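Local coordinates for protein L-tyrosine isonitrile synthase (Pseudomonas aeruginosa, PDB 3E59) that catalyses formation of an isonitrile group on L-tyrosine, taking the carbon from ribulose 5-phosphate, in the biosynthesis of paerucumarin, at residues 155-160 / 241-246; 83-88 / 292-297; 187-192 / 197-202; 98-101 / 107-110. All coordinates share one frame; numbering follows the deposited sequence.

Interaction 1: residues 155-160 / 241-246; sequences EDVRAF and GALLAD
V157 and F160 converge on a single leucine, L243, so that the loop leaving strand 149-151 packs on helix 219-247. That strand is an edge of the five-stranded parallel sheet, whose 3-2-1-4-5 order resembles that of Rossmann-type folds, and the contact is purely apolar. Polar partners flank the 3-10 turn that opens the segment: E155 forms a salt bridge with R117 and a hydrogen bond with Q134, while D156 forms a salt bridge with R164 and accepts from N153 N. V157 follows, buried, with its CB directed at the helix. Its CG2 branch meets L243 CD2 at 4.0 Å, the two side chains approaching at a slant. The CG1 branch, anti to the backbone N (chi1 177°), serves its own segment, resting 3.5 Å above the plane of the F160 ring and offset toward its rim. Between them the chain turns back, and F160 N donates to V157 O at 2.9 Å, which brings the aromatic side chain alongside the valine. With CG anti to the carbonyl carbon (chi1 -58°), the F160 ring heads for L243 from the opposite direction; L170 and L173 of helix 167-178 also touch it. L243 turns CD2 to the valine, while its CD1 lies between V157 CG2, 4.1 Å away, and the ring, where F160 CE2 comes within 3.5 Å of L243 CD1, obliquely to the ring plane.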
loop_
_atom_site.group_PDB
_atom_site.type_symbol
_atom_site.label_atom_id
_atom_site.label_comp_id
_atom_site.label_asym_id
_atom_site.label_seq_id
_atom_site.Cartn_x
_atom_site.Cartn_y
_atom_site.Cartn_z
ATOM N N GLU A 155 16.778 3.101 -1.339
ATOM C CA GLU A 155 18.148 3.565 -1.090
ATOM C C GLU A 155 18.781 2.954 0.154
ATOM O O GLU A 155 19.982 3.105 0.380
ATOM C CB GLU A 155 18.225 5.097 -1.033
ATOM C CG GLU A 155 17.214 5.765 -0.129
ATOM C CD GLU A 155 15.969 6.221 -0.871
ATOM O OE1 GLU A 155 15.463 5.484 -1.752
ATOM O OE2 GLU A 155 15.489 7.330 -0.558
ATOM N N ASP A 156 17.973 2.264 0.952
ATOM C CA ASP A 156 18.467 1.569 2.134
ATOM C C ASP A 156 19.002 0.177 1.821
ATOM O O ASP A 156 19.565 -0.480 2.697
ATOM C CB ASP A 156 17.374 1.492 3.206
ATOM C CG ASP A 156 16.884 2.867 3.635
ATOM O OD1 ASP A 156 17.711 3.802 3.711
ATOM O OD2 ASP A 156 15.671 3.015 3.900
ATOM N N VAL A 157 18.816 -0.276 0.580
ATOM C CA VAL A 157 19.339 -1.573 0.149
ATOM C C VAL A 157 20.867 -1.545 0.221
ATOM O O VAL A 157 21.539 -0.860 -0.569
ATOM C CB VAL A 157 18.834 -1.994 -1.270
ATOM C CG1 VAL A 157 19.468 -3.321 -1.712
ATOM C CG2 VAL A 157 17.307 -2.088 -1.292
ATOM N N ARG A 158 21.397 -2.287 1.196
ATOM C CA ARG A 158 22.833 -2.336 1.478
ATOM C C ARG A 158 23.651 -2.661 0.228
ATOM O O ARG A 158 24.695 -2.058 -0.003
ATOM C CB ARG A 158 23.112 -3.345 2.599
ATOM C CG ARG A 158 24.486 -3.253 3.232
ATOM C CD ARG A 158 24.587 -4.167 4.447
ATOM N NE ARG A 158 25.977 -4.479 4.790
ATOM C CZ ARG A 158 26.349 -5.251 5.813
ATOM N NH1 ARG A 158 25.438 -5.801 6.609
ATOM N NH2 ARG A 158 27.638 -5.478 6.045
ATOM N N ALA A 159 23.158 -3.596 -0.581
ATOM C CA ALA A 159 23.863 -4.052 -1.777
ATOM C C ALA A 159 23.984 -2.969 -2.852
ATOM O O ALA A 159 24.885 -3.025 -3.688
ATOM C CB ALA A 159 23.188 -5.295 -2.346
ATOM N N PHE A 160 23.074 -1.994 -2.814
ATOM C CA PHE A 160 23.038 -0.899 -3.794
ATOM C C PHE A 160 23.660 0.403 -3.252
ATOM O O PHE A 160 23.415 1.484 -3.799
ATOM C CB PHE A 160 21.590 -0.595 -4.202
ATOM C CG PHE A 160 20.835 -1.764 -4.796
ATOM C CD1 PHE A 160 21.497 -2.877 -5.325
ATOM C CD2 PHE A 160 19.444 -1.715 -4.869
ATOM C CE1 PHE A 160 20.780 -3.932 -5.875
ATOM C CE2 PHE A 160 18.719 -2.756 -5.425
ATOM C CZ PHE A 160 19.383 -3.867 -5.932
ATOM N N GLY A 241 8.842 -6.275 -4.701
ATOM C CA GLY A 241 8.410 -7.408 -3.878
ATOM C C GLY A 241 9.406 -8.561 -3.842
ATOM O O GLY A 241 9.664 -9.149 -2.777
ATOM N N ALA A 242 9.962 -8.882 -5.012
ATOM C CA ALA A 242 10.967 -9.935 -5.146
ATOM C C ALA A 242 12.269 -9.591 -4.407
ATOM O O ALA A 242 12.834 -10.430 -3.686
ATOM C CB ALA A 242 11.231 -10.223 -6.618
ATOM N N LEU A 243 12.721 -8.347 -4.572
ATOM C CA LEU A 243 13.836 -7.819 -3.802
ATOM C C LEU A 243 13.607 -7.983 -2.289
ATOM O O LEU A 243 14.466 -8.495 -1.585
ATOM C CB LEU A 243 14.113 -6.349 -4.183
ATOM C CG LEU A 243 15.255 -5.634 -3.435
ATOM C CD1 LEU A 243 15.899 -4.546 -4.282
ATOM C CD2 LEU A 243 14.797 -5.065 -2.083
ATOM N N LEU A 244 12.442 -7.569 -1.802
ATOM C CA LEU A 244 12.115 -7.673 -0.380
ATOM C C LEU A 244 11.958 -9.113 0.129
ATOM O O LEU A 244 12.139 -9.367 1.324
ATOM C CB LEU A 244 10.829 -6.892 -0.075
ATOM C CG LEU A 244 10.825 -5.380 -0.283
ATOM C CD1 LEU A 244 9.379 -4.841 -0.277
ATOM C CD2 LEU A 244 11.691 -4.704 0.783
ATOM N N ALA A 245 11.600 -10.050 -0.754
ATOM C CA ALA A 245 11.527 -11.466 -0.345
ATOM C C ALA A 245 12.918 -12.020 -0.020
ATOM O O ALA A 245 13.068 -12.903 0.824
ATOM C CB ALA A 245 10.824 -12.319 -1.397
ATOM N N ASP A 246 13.939 -11.487 -0.683
ATOM C CA ASP A 246 15.330 -11.849 -0.365
ATOM C C ASP A 246 15.883 -11.052 0.811
ATOM O O ASP A 246 16.701 -11.563 1.573
ATOM C CB ASP A 246 16.226 -11.677 -1.586
ATOM C CG ASP A 246 16.111 -12.839 -2.566
ATOM O OD1 ASP A 246 15.456 -13.849 -2.230
ATOM O OD2 ASP A 246 16.683 -12.735 -3.673
#

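Interaction 2: residues 83-88 / 292-297; sequences DMAERL and FVLMKR
F292 receives M84 and L88, one turn apart near the start of helix 84-103, on its aromatic ring. It opens strand 292-295, an outer strand of the four-stranded mixed sheet; the N-to-C directions of this strand and helix segment 84-88 make 122°. L88 CD1 stands over one face in a CH-pi contact, 3.9 Å from the F292 ring centroid. M84 reaches the far end of the same ring: with CG anti to the backbone N (chi1 -172°), M84 CG comes to 4.1 Å from F292 CZ. The bend at chi2 (67°) then carries M84 SD to 5.2 Å from the F292 centroid, oblique to the ring, a Met-aromatic contact. H316 meets this ring edge-to-face. V293 turns its side chain away and pairs with V286 through the backbone. At L294 the side chain again serves the helix, its CD1 reaching A85 CB at 4.1 Å. The helix start itself is fixed by a capping box: D83 OD1 accepts from A85 N at 3.0 Å, and D83 N comes to E86 OE1, also at 3.0 Å, from above the E86 carboxylate plane. No hydrogen bond crosses between the segments, so their union rests on apolar packing with CH-pi and Met-aromatic contributions.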
loop_
_atom_site.group_PDB
_atom_site.type_symbol
_atom_site.label_atom_id
_atom_site.label_comp_id
_atom_site.label_asym_id
_atom_site.label_seq_id
_atom_site.Cartn_x
_atom_site.Cartn_y
_atom_site.Cartn_z
ATOM N N ASP A 83 -1.025 13.511 5.115
ATOM C CA ASP A 83 -2.018 14.241 5.913
ATOM C C ASP A 83 -2.768 13.313 6.873
ATOM O O ASP A 83 -2.260 12.229 7.221
ATOM C CB ASP A 83 -2.961 15.088 5.019
ATOM C CG ASP A 83 -3.780 14.252 4.028
ATOM O OD1 ASP A 83 -4.113 13.086 4.293
ATOM O OD2 ASP A 83 -4.113 14.779 2.959
ATOM N N MET A 84 -3.952 13.731 7.311
ATOM C CA MET A 84 -4.750 12.922 8.255
ATOM C C MET A 84 -5.020 11.478 7.764
ATOM O O MET A 84 -5.070 10.534 8.552
ATOM C CB MET A 84 -6.050 13.657 8.618
ATOM C CG MET A 84 -6.853 13.006 9.739
ATOM S SD MET A 84 -6.060 13.057 11.357
ATOM C CE MET A 84 -6.481 14.714 11.864
ATOM N N ALA A 85 -5.143 11.296 6.457
ATOM C CA ALA A 85 -5.293 9.946 5.908
ATOM C C ALA A 85 -4.060 9.059 6.187
ATOM O O ALA A 85 -4.204 7.939 6.683
ATOM C CB ALA A 85 -5.612 10.003 4.420
ATOM N N GLU A 86 -2.855 9.550 5.883
ATOM C CA GLU A 86 -1.628 8.826 6.262
ATOM C C GLU A 86 -1.519 8.648 7.770
ATOM O O GLU A 86 -1.156 7.561 8.246
ATOM C CB GLU A 86 -0.366 9.538 5.780
ATOM C CG GLU A 86 0.026 9.259 4.348
ATOM C CD GLU A 86 -0.728 10.120 3.363
ATOM O OE1 GLU A 86 -1.618 10.892 3.778
ATOM O OE2 GLU A 86 -0.413 10.041 2.171
ATOM N N ARG A 87 -1.839 9.714 8.513
ATOM C CA ARG A 87 -1.638 9.746 9.963
ATOM C C ARG A 87 -2.436 8.669 10.669
ATOM O O ARG A 87 -1.894 7.912 11.478
ATOM C CB ARG A 87 -1.969 11.118 10.551
ATOM C CG ARG A 87 -1.838 11.164 12.089
ATOM C CD ARG A 87 -2.060 12.564 12.633
ATOM N NE ARG A 87 -1.376 13.592 11.844
ATOM C CZ ARG A 87 -0.145 14.044 12.091
ATOM N NH1 ARG A 87 0.563 13.557 13.107
ATOM N NH2 ARG A 87 0.378 14.989 11.322
ATOM N N LEU A 88 -3.721 8.587 10.346
ATOM C CA LEU A 88 -4.586 7.576 10.957
ATOM C C LEU A 88 -4.254 6.165 10.485
ATOM O O LEU A 88 -4.419 5.209 11.236
ATOM C CB LEU A 88 -6.049 7.905 10.692
ATOM C CG LEU A 88 -6.576 9.142 11.423
ATOM C CD1 LEU A 88 -7.897 9.525 10.838
ATOM C CD2 LEU A 88 -6.706 8.868 12.928
ATOM N N PHE A 292 -13.907 8.372 11.335
ATOM C CA PHE A 292 -13.080 8.671 10.185
ATOM C C PHE A 292 -13.155 7.559 9.147
ATOM O O PHE A 292 -13.039 6.373 9.466
ATOM C CB PHE A 292 -11.636 8.964 10.593
ATOM C CG PHE A 292 -11.330 10.432 10.721
ATOM C CD1 PHE A 292 -11.262 11.240 9.598
ATOM C CD2 PHE A 292 -11.119 11.005 11.969
ATOM C CE1 PHE A 292 -10.992 12.608 9.715
ATOM C CE2 PHE A 292 -10.831 12.367 12.094
ATOM C CZ PHE A 292 -10.775 13.165 10.974
ATOM N N VAL A 293 -13.382 7.967 7.903
ATOM C CA VAL A 293 -13.488 7.049 6.777
ATOM C C VAL A 293 -12.574 7.623 5.704
ATOM O O VAL A 293 -12.369 8.840 5.645
ATOM C CB VAL A 293 -14.968 6.936 6.271
ATOM C CG1 VAL A 293 -15.061 6.233 4.933
ATOM C CG2 VAL A 293 -15.824 6.203 7.272
ATOM N N LEU A 294 -12.014 6.749 4.878
ATOM C CA LEU A 294 -11.240 7.177 3.722
ATOM C C LEU A 294 -12.112 7.162 2.448
ATOM O O LEU A 294 -12.813 6.185 2.170
ATOM C CB LEU A 294 -9.997 6.299 3.577
ATOM C CG LEU A 294 -9.125 6.443 2.326
ATOM C CD1 LEU A 294 -8.339 7.748 2.355
ATOM C CD2 LEU A 294 -8.198 5.224 2.210
ATOM N N MET A 295 -12.071 8.265 1.709
ATOM C CA MET A 295 -12.870 8.469 0.491
ATOM C C MET A 295 -12.025 9.164 -0.572
ATOM O O MET A 295 -10.980 9.741 -0.272
ATOM C CB MET A 295 -14.096 9.361 0.770
ATOM C CG MET A 295 -15.058 8.892 1.868
ATOM S SD MET A 295 -16.511 9.967 2.046
ATOM C CE MET A 295 -17.311 9.683 0.481
ATOM N N LYS A 296 -12.487 9.110 -1.815
ATOM C CA LYS A 296 -11.928 9.920 -2.893
ATOM C C LYS A 296 -12.417 11.375 -2.742
ATOM O O LYS A 296 -13.595 11.610 -2.489
ATOM C CB LYS A 296 -12.339 9.333 -4.250
ATOM N N ARG A 297 -11.508 12.340 -2.882
ATOM C CA ARG A 297 -11.827 13.766 -2.706
ATOM C C ARG A 297 -13.009 14.233 -3.571
ATOM O O ARG A 297 -13.854 14.998 -3.106
ATOM C CB ARG A 297 -10.591 14.636 -2.976
ATOM C CG ARG A 297 -10.706 16.070 -2.472
ATOM C CD ARG A 297 -9.439 16.876 -2.773
ATOM N NE ARG A 297 -9.580 18.281 -2.389
ATOM C CZ ARG A 297 -8.898 19.295 -2.926
ATOM N NH1 ARG A 297 -8.007 19.085 -3.886
ATOM N NH2 ARG A 297 -9.115 20.535 -2.503
#

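Interaction 3: residues 187-192 / 197-202; sequences ETLLAS and LLYRAI
L189 and Y199 make the closest apolar contact between the two segments, with L189 CD1 3.8 Å from Y199 CD2. The methyl approaches the ring obliquely, the two side chains crossing at about a right angle, and it also lies 4.1 Å from Y199 CB, tucked in where the ring joins the backbone. The other branch of the leucine goes to the neighbouring residue: L189 CD2 meets L198 CD2 at 4.2 Å, methyl against methyl. With its CG anti to the carbonyl carbon (chi1 -62°), the leucine forks toward both. W238 of helix 219-247 touches L189 as well, and I234 of that helix touches L198, whose side chain is also about 5 Å from a bound phosphate ion, probably from the crystallisation liquor. All this lies in the angle between two consecutive helices, 182-189 and 193-210, linked by a tight turn. No hydrogen bond crosses the contact. Residues L189 to S192 form a type I beta turn; overlapping it, A191 N donates to T188 O at 3.1 Å. S192 then stands at the N-cap of the second helix, its OG accepting from G195 N. Y199 combines aromatic and polar roles beyond the leucine, for its ring stacks with that of Y231, and its OH is hydrogen-bonded to K227 O, both on helix 219-247. With CG anti to the backbone N (chi1 -179°), the ring lies beside the carbonyl carbon, where it meets both L189 and Y231.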
loop_
_atom_site.group_PDB
_atom_site.type_symbol
_atom_site.label_atom_id
_atom_site.label_comp_id
_atom_site.label_asym_id
_atom_site.label_seq_id
_atom_site.Cartn_x
_atom_site.Cartn_y
_atom_site.Cartn_z
ATOM N N GLU A 187 2.011 -11.986 -19.532
ATOM C CA GLU A 187 1.607 -13.404 -19.541
ATOM C C GLU A 187 1.058 -13.848 -18.175
ATOM O O GLU A 187 0.032 -14.541 -18.103
ATOM C CB GLU A 187 2.761 -14.313 -20.020
ATOM C CG GLU A 187 2.453 -15.820 -19.958
ATOM C CD GLU A 187 3.395 -16.683 -20.807
ATOM O OE1 GLU A 187 4.505 -16.214 -21.181
ATOM O OE2 GLU A 187 3.018 -17.847 -21.100
ATOM N N THR A 188 1.742 -13.432 -17.108
ATOM C CA THR A 188 1.309 -13.668 -15.727
ATOM C C THR A 188 -0.055 -13.022 -15.401
ATOM O O THR A 188 -0.935 -13.679 -14.847
ATOM C CB THR A 188 2.387 -13.180 -14.708
ATOM O OG1 THR A 188 3.663 -13.729 -15.063
ATOM C CG2 THR A 188 2.049 -13.595 -13.278
ATOM N N LEU A 189 -0.233 -11.750 -15.746
ATOM C CA LEU A 189 -1.524 -11.055 -15.500
ATOM C C LEU A 189 -2.678 -11.771 -16.197
ATOM O O LEU A 189 -3.747 -11.939 -15.617
ATOM C CB LEU A 189 -1.470 -9.561 -15.911
ATOM C CG LEU A 189 -0.455 -8.678 -15.161
ATOM C CD1 LEU A 189 -0.260 -7.282 -15.813
ATOM C CD2 LEU A 189 -0.815 -8.559 -13.678
ATOM N N LEU A 190 -2.444 -12.221 -17.427
ATOM C CA LEU A 190 -3.471 -12.912 -18.221
ATOM C C LEU A 190 -3.755 -14.362 -17.780
ATOM O O LEU A 190 -4.687 -14.994 -18.288
ATOM C CB LEU A 190 -3.125 -12.895 -19.718
ATOM C CG LEU A 190 -2.996 -11.619 -20.567
ATOM C CD1 LEU A 190 -3.794 -11.789 -21.852
ATOM C CD2 LEU A 190 -3.409 -10.331 -19.867
ATOM N N ALA A 191 -2.959 -14.875 -16.839
ATOM C CA ALA A 191 -3.066 -16.269 -16.403
ATOM C C ALA A 191 -4.130 -16.506 -15.353
ATOM O O ALA A 191 -4.495 -17.656 -15.095
ATOM C CB ALA A 191 -1.703 -16.799 -15.914
ATOM N N SER A 192 -4.639 -15.438 -14.739
ATOM C CA SER A 192 -5.662 -15.605 -13.700
ATOM C C SER A 192 -6.680 -14.463 -13.627
ATOM O O SER A 192 -6.416 -13.339 -14.077
ATOM C CB SER A 192 -5.009 -15.818 -12.328
ATOM O OG SER A 192 -4.412 -14.618 -11.864
ATOM N N LEU A 197 -7.765 -8.572 -12.626
ATOM C CA LEU A 197 -8.390 -7.654 -11.683
ATOM C C LEU A 197 -7.385 -6.621 -11.223
ATOM O O LEU A 197 -7.724 -5.448 -11.117
ATOM C CB LEU A 197 -9.028 -8.390 -10.479
ATOM C CG LEU A 197 -10.309 -9.209 -10.732
ATOM C CD1 LEU A 197 -10.795 -9.890 -9.454
ATOM C CD2 LEU A 197 -11.429 -8.346 -11.340
ATOM N N LEU A 198 -6.150 -7.065 -10.969
ATOM C CA LEU A 198 -5.040 -6.171 -10.652
ATOM C C LEU A 198 -4.724 -5.228 -11.802
ATOM O O LEU A 198 -4.665 -4.019 -11.615
ATOM C CB LEU A 198 -3.780 -6.970 -10.276
ATOM C CG LEU A 198 -2.540 -6.127 -9.952
ATOM C CD1 LEU A 198 -2.749 -5.250 -8.723
ATOM C CD2 LEU A 198 -1.285 -7.007 -9.796
ATOM N N TYR A 199 -4.492 -5.783 -12.986
ATOM C CA TYR A 199 -4.233 -4.964 -14.160
ATOM C C TYR A 199 -5.300 -3.841 -14.328
ATOM O O TYR A 199 -4.953 -2.679 -14.551
ATOM C CB TYR A 199 -4.104 -5.842 -15.428
ATOM C CG TYR A 199 -3.804 -5.030 -16.669
ATOM C CD1 TYR A 199 -4.776 -4.840 -17.652
ATOM C CD2 TYR A 199 -2.560 -4.401 -16.837
ATOM C CE1 TYR A 199 -4.514 -4.072 -18.771
ATOM C CE2 TYR A 199 -2.294 -3.626 -17.959
ATOM C CZ TYR A 199 -3.270 -3.466 -18.913
ATOM O OH TYR A 199 -3.017 -2.706 -20.034
ATOM N N ARG A 200 -6.578 -4.190 -14.200
ATOM C CA ARG A 200 -7.676 -3.205 -14.320
ATOM C C ARG A 200 -7.613 -2.115 -13.255
ATOM O O ARG A 200 -7.873 -0.941 -13.543
ATOM C CB ARG A 200 -9.074 -3.880 -14.371
ATOM C CG ARG A 200 -10.280 -2.883 -14.415
ATOM C CD ARG A 200 -11.470 -3.359 -15.262
ATOM N NE ARG A 200 -12.572 -3.897 -14.457
ATOM C CZ ARG A 200 -13.839 -3.458 -14.466
ATOM N NH1 ARG A 200 -14.221 -2.442 -15.232
ATOM N NH2 ARG A 200 -14.740 -4.053 -13.691
ATOM N N ALA A 201 -7.248 -2.500 -12.034
ATOM C CA ALA A 201 -7.181 -1.560 -10.921
ATOM C C ALA A 201 -6.025 -0.572 -11.057
ATOM O O ALA A 201 -6.194 0.650 -10.870
ATOM C CB ALA A 201 -7.074 -2.310 -9.622
ATOM N N ILE A 202 -4.850 -1.098 -11.390
ATOM C CA ILE A 202 -3.675 -0.268 -11.616
ATOM C C ILE A 202 -3.887 0.689 -12.792
ATOM O O ILE A 202 -3.451 1.834 -12.740
ATOM C CB ILE A 202 -2.391 -1.112 -11.821
ATOM C CG1 ILE A 202 -2.134 -2.043 -10.610
ATOM C CG2 ILE A 202 -1.184 -0.202 -12.117
ATOM C CD1 ILE A 202 -2.139 -1.353 -9.189
#

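Interaction 4: residues 98-101 / 107-110; sequences QRIQ and GAKI
A water molecule bridges Q101 and A108, accepting from A108 N at 2.9 Å and donating to Q101 OE1 in a weak bond of 3.2 Å. It sits between the last turn of helix 84-103 and the start of strand 108-112, within the beta-alpha-beta crossover that links strand 60-64 to its parallel neighbour 108-112. Q101 NE2 is hydrogen-bonded to A105 O in the connecting loop, which fixes the amide more firmly than the weak water bond at OE1. Q101 has CG anti to the backbone N (chi1 -163°) and an extended chain, which lays the side chain along the backbone of G107: G107 CA is 3.8 Å from Q101 CB and 3.7 Å from Q101 NE2. Close passage is possible because G107 carries no side chain, and its positive phi of 85° suits glycine. Backbone bonding to I60 ties G107 into the sheet. One residue further back on the helix, buried I100 packs apolarly on the sheet, touching I60 and F62 of strand 60-64 as well as A108. Both branches of the isoleucine take part: I100 CG2 lies 4.1 Å from A108 CB, and I100 CD1 reaches the same methyl, A108 CB, also at 4.1 Å.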
loop_
_atom_site.group_PDB
_atom_site.type_symbol
_atom_site.label_atom_id
_atom_site.label_comp_id
_atom_site.label_asym_id
_atom_site.label_seq_id
_atom_site.Cartn_x
_atom_site.Cartn_y
_atom_site.Cartn_z
ATOM N N GLN A 98 0.616 -3.430 18.696
ATOM C CA GLN A 98 0.385 -3.389 20.152
ATOM C C GLN A 98 -0.636 -4.446 20.597
ATOM O O GLN A 98 -0.427 -5.147 21.594
ATOM C CB GLN A 98 -0.044 -1.979 20.604
ATOM C CG GLN A 98 1.048 -0.898 20.443
ATOM C CD GLN A 98 0.601 0.501 20.859
ATOM O OE1 GLN A 98 -0.500 0.947 20.531
ATOM N NE2 GLN A 98 1.463 1.202 21.578
ATOM N N ARG A 99 -1.733 -4.575 19.851
ATOM C CA ARG A 99 -2.736 -5.622 20.145
ATOM C C ARG A 99 -2.166 -7.049 20.089
ATOM O O ARG A 99 -2.518 -7.882 20.911
ATOM C CB ARG A 99 -3.967 -5.500 19.237
ATOM C CG ARG A 99 -4.743 -4.207 19.433
ATOM C CD ARG A 99 -6.181 -4.306 18.943
ATOM N NE ARG A 99 -7.126 -4.418 20.059
ATOM C CZ ARG A 99 -7.646 -5.560 20.509
ATOM N NH1 ARG A 99 -7.339 -6.724 19.944
ATOM N NH2 ARG A 99 -8.489 -5.533 21.525
ATOM N N ILE A 100 -1.297 -7.319 19.112
ATOM C CA ILE A 100 -0.572 -8.587 19.030
ATOM C C ILE A 100 0.320 -8.774 20.269
ATOM O O ILE A 100 0.352 -9.859 20.848
ATOM C CB ILE A 100 0.270 -8.699 17.714
ATOM C CG1 ILE A 100 -0.653 -8.834 16.489
ATOM C CG2 ILE A 100 1.247 -9.864 17.786
ATOM C CD1 ILE A 100 0.047 -8.769 15.140
ATOM N N GLN A 101 1.009 -7.708 20.683
ATOM C CA GLN A 101 1.895 -7.748 21.851
ATOM C C GLN A 101 1.152 -8.008 23.184
ATOM O O GLN A 101 1.770 -8.393 24.185
ATOM C CB GLN A 101 2.762 -6.480 21.926
ATOM C CG GLN A 101 3.975 -6.623 22.860
ATOM C CD GLN A 101 5.121 -5.682 22.529
ATOM O OE1 GLN A 101 4.906 -4.504 22.233
ATOM N NE2 GLN A 101 6.349 -6.192 22.601
ATOM N N GLY A 107 6.055 -9.453 20.630
ATOM C CA GLY A 107 5.332 -8.445 19.874
ATOM C C GLY A 107 5.451 -8.596 18.373
ATOM O O GLY A 107 5.618 -9.701 17.852
ATOM N N ALA A 108 5.359 -7.464 17.685
ATOM C CA ALA A 108 5.371 -7.427 16.237
ATOM C C ALA A 108 5.910 -6.093 15.713
ATOM O O ALA A 108 5.891 -5.063 16.395
ATOM C CB ALA A 108 3.966 -7.705 15.683
ATOM N N LYS A 109 6.374 -6.139 14.476
ATOM C CA LYS A 109 7.031 -5.032 13.834
ATOM C C LYS A 109 6.462 -4.984 12.423
ATOM O O LYS A 109 6.306 -6.024 11.782
ATOM C CB LYS A 109 8.527 -5.349 13.806
ATOM C CG LYS A 109 9.455 -4.247 13.367
ATOM C CD LYS A 109 10.871 -4.802 13.317
ATOM C CE LYS A 109 11.910 -3.709 13.188
ATOM N NZ LYS A 109 13.147 -4.143 13.910
ATOM N N ILE A 110 6.100 -3.791 11.961
ATOM C CA ILE A 110 5.733 -3.610 10.552
ATOM C C ILE A 110 6.724 -2.657 9.904
ATOM O O ILE A 110 6.875 -1.499 10.334
ATOM C CB ILE A 110 4.283 -3.082 10.350
ATOM C CG1 ILE A 110 3.264 -4.073 10.912
ATOM C CG2 ILE A 110 3.992 -2.812 8.829
ATOM C CD1 ILE A 110 1.804 -3.526 10.950
HETATM O O HOH W 1 4.732 -5.053 19.094
#

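Interactions 2 and 4 both use helix 84-103, with centres 23 Å apart: its start packs on the mixed sheet, its end on the parallel sheet. Interactions 1 and 4 are the buried pair, whereas 2 and 3 are partly buried. Interactions 1 and 3 share helix 219-247 as support, which provides L243 in the first and flanks L189, L198 and Y199 in the second. All four are apolar at heart, but only interaction 4 adds a water bridge across its segments, at a connection five residues long. Interaction 2, by contrast, joins parts more than 200 residues apart, largely through an aromatic ring that serves two helix residues. Interactions 3 and 4 lie on opposite sides of the chain's centre.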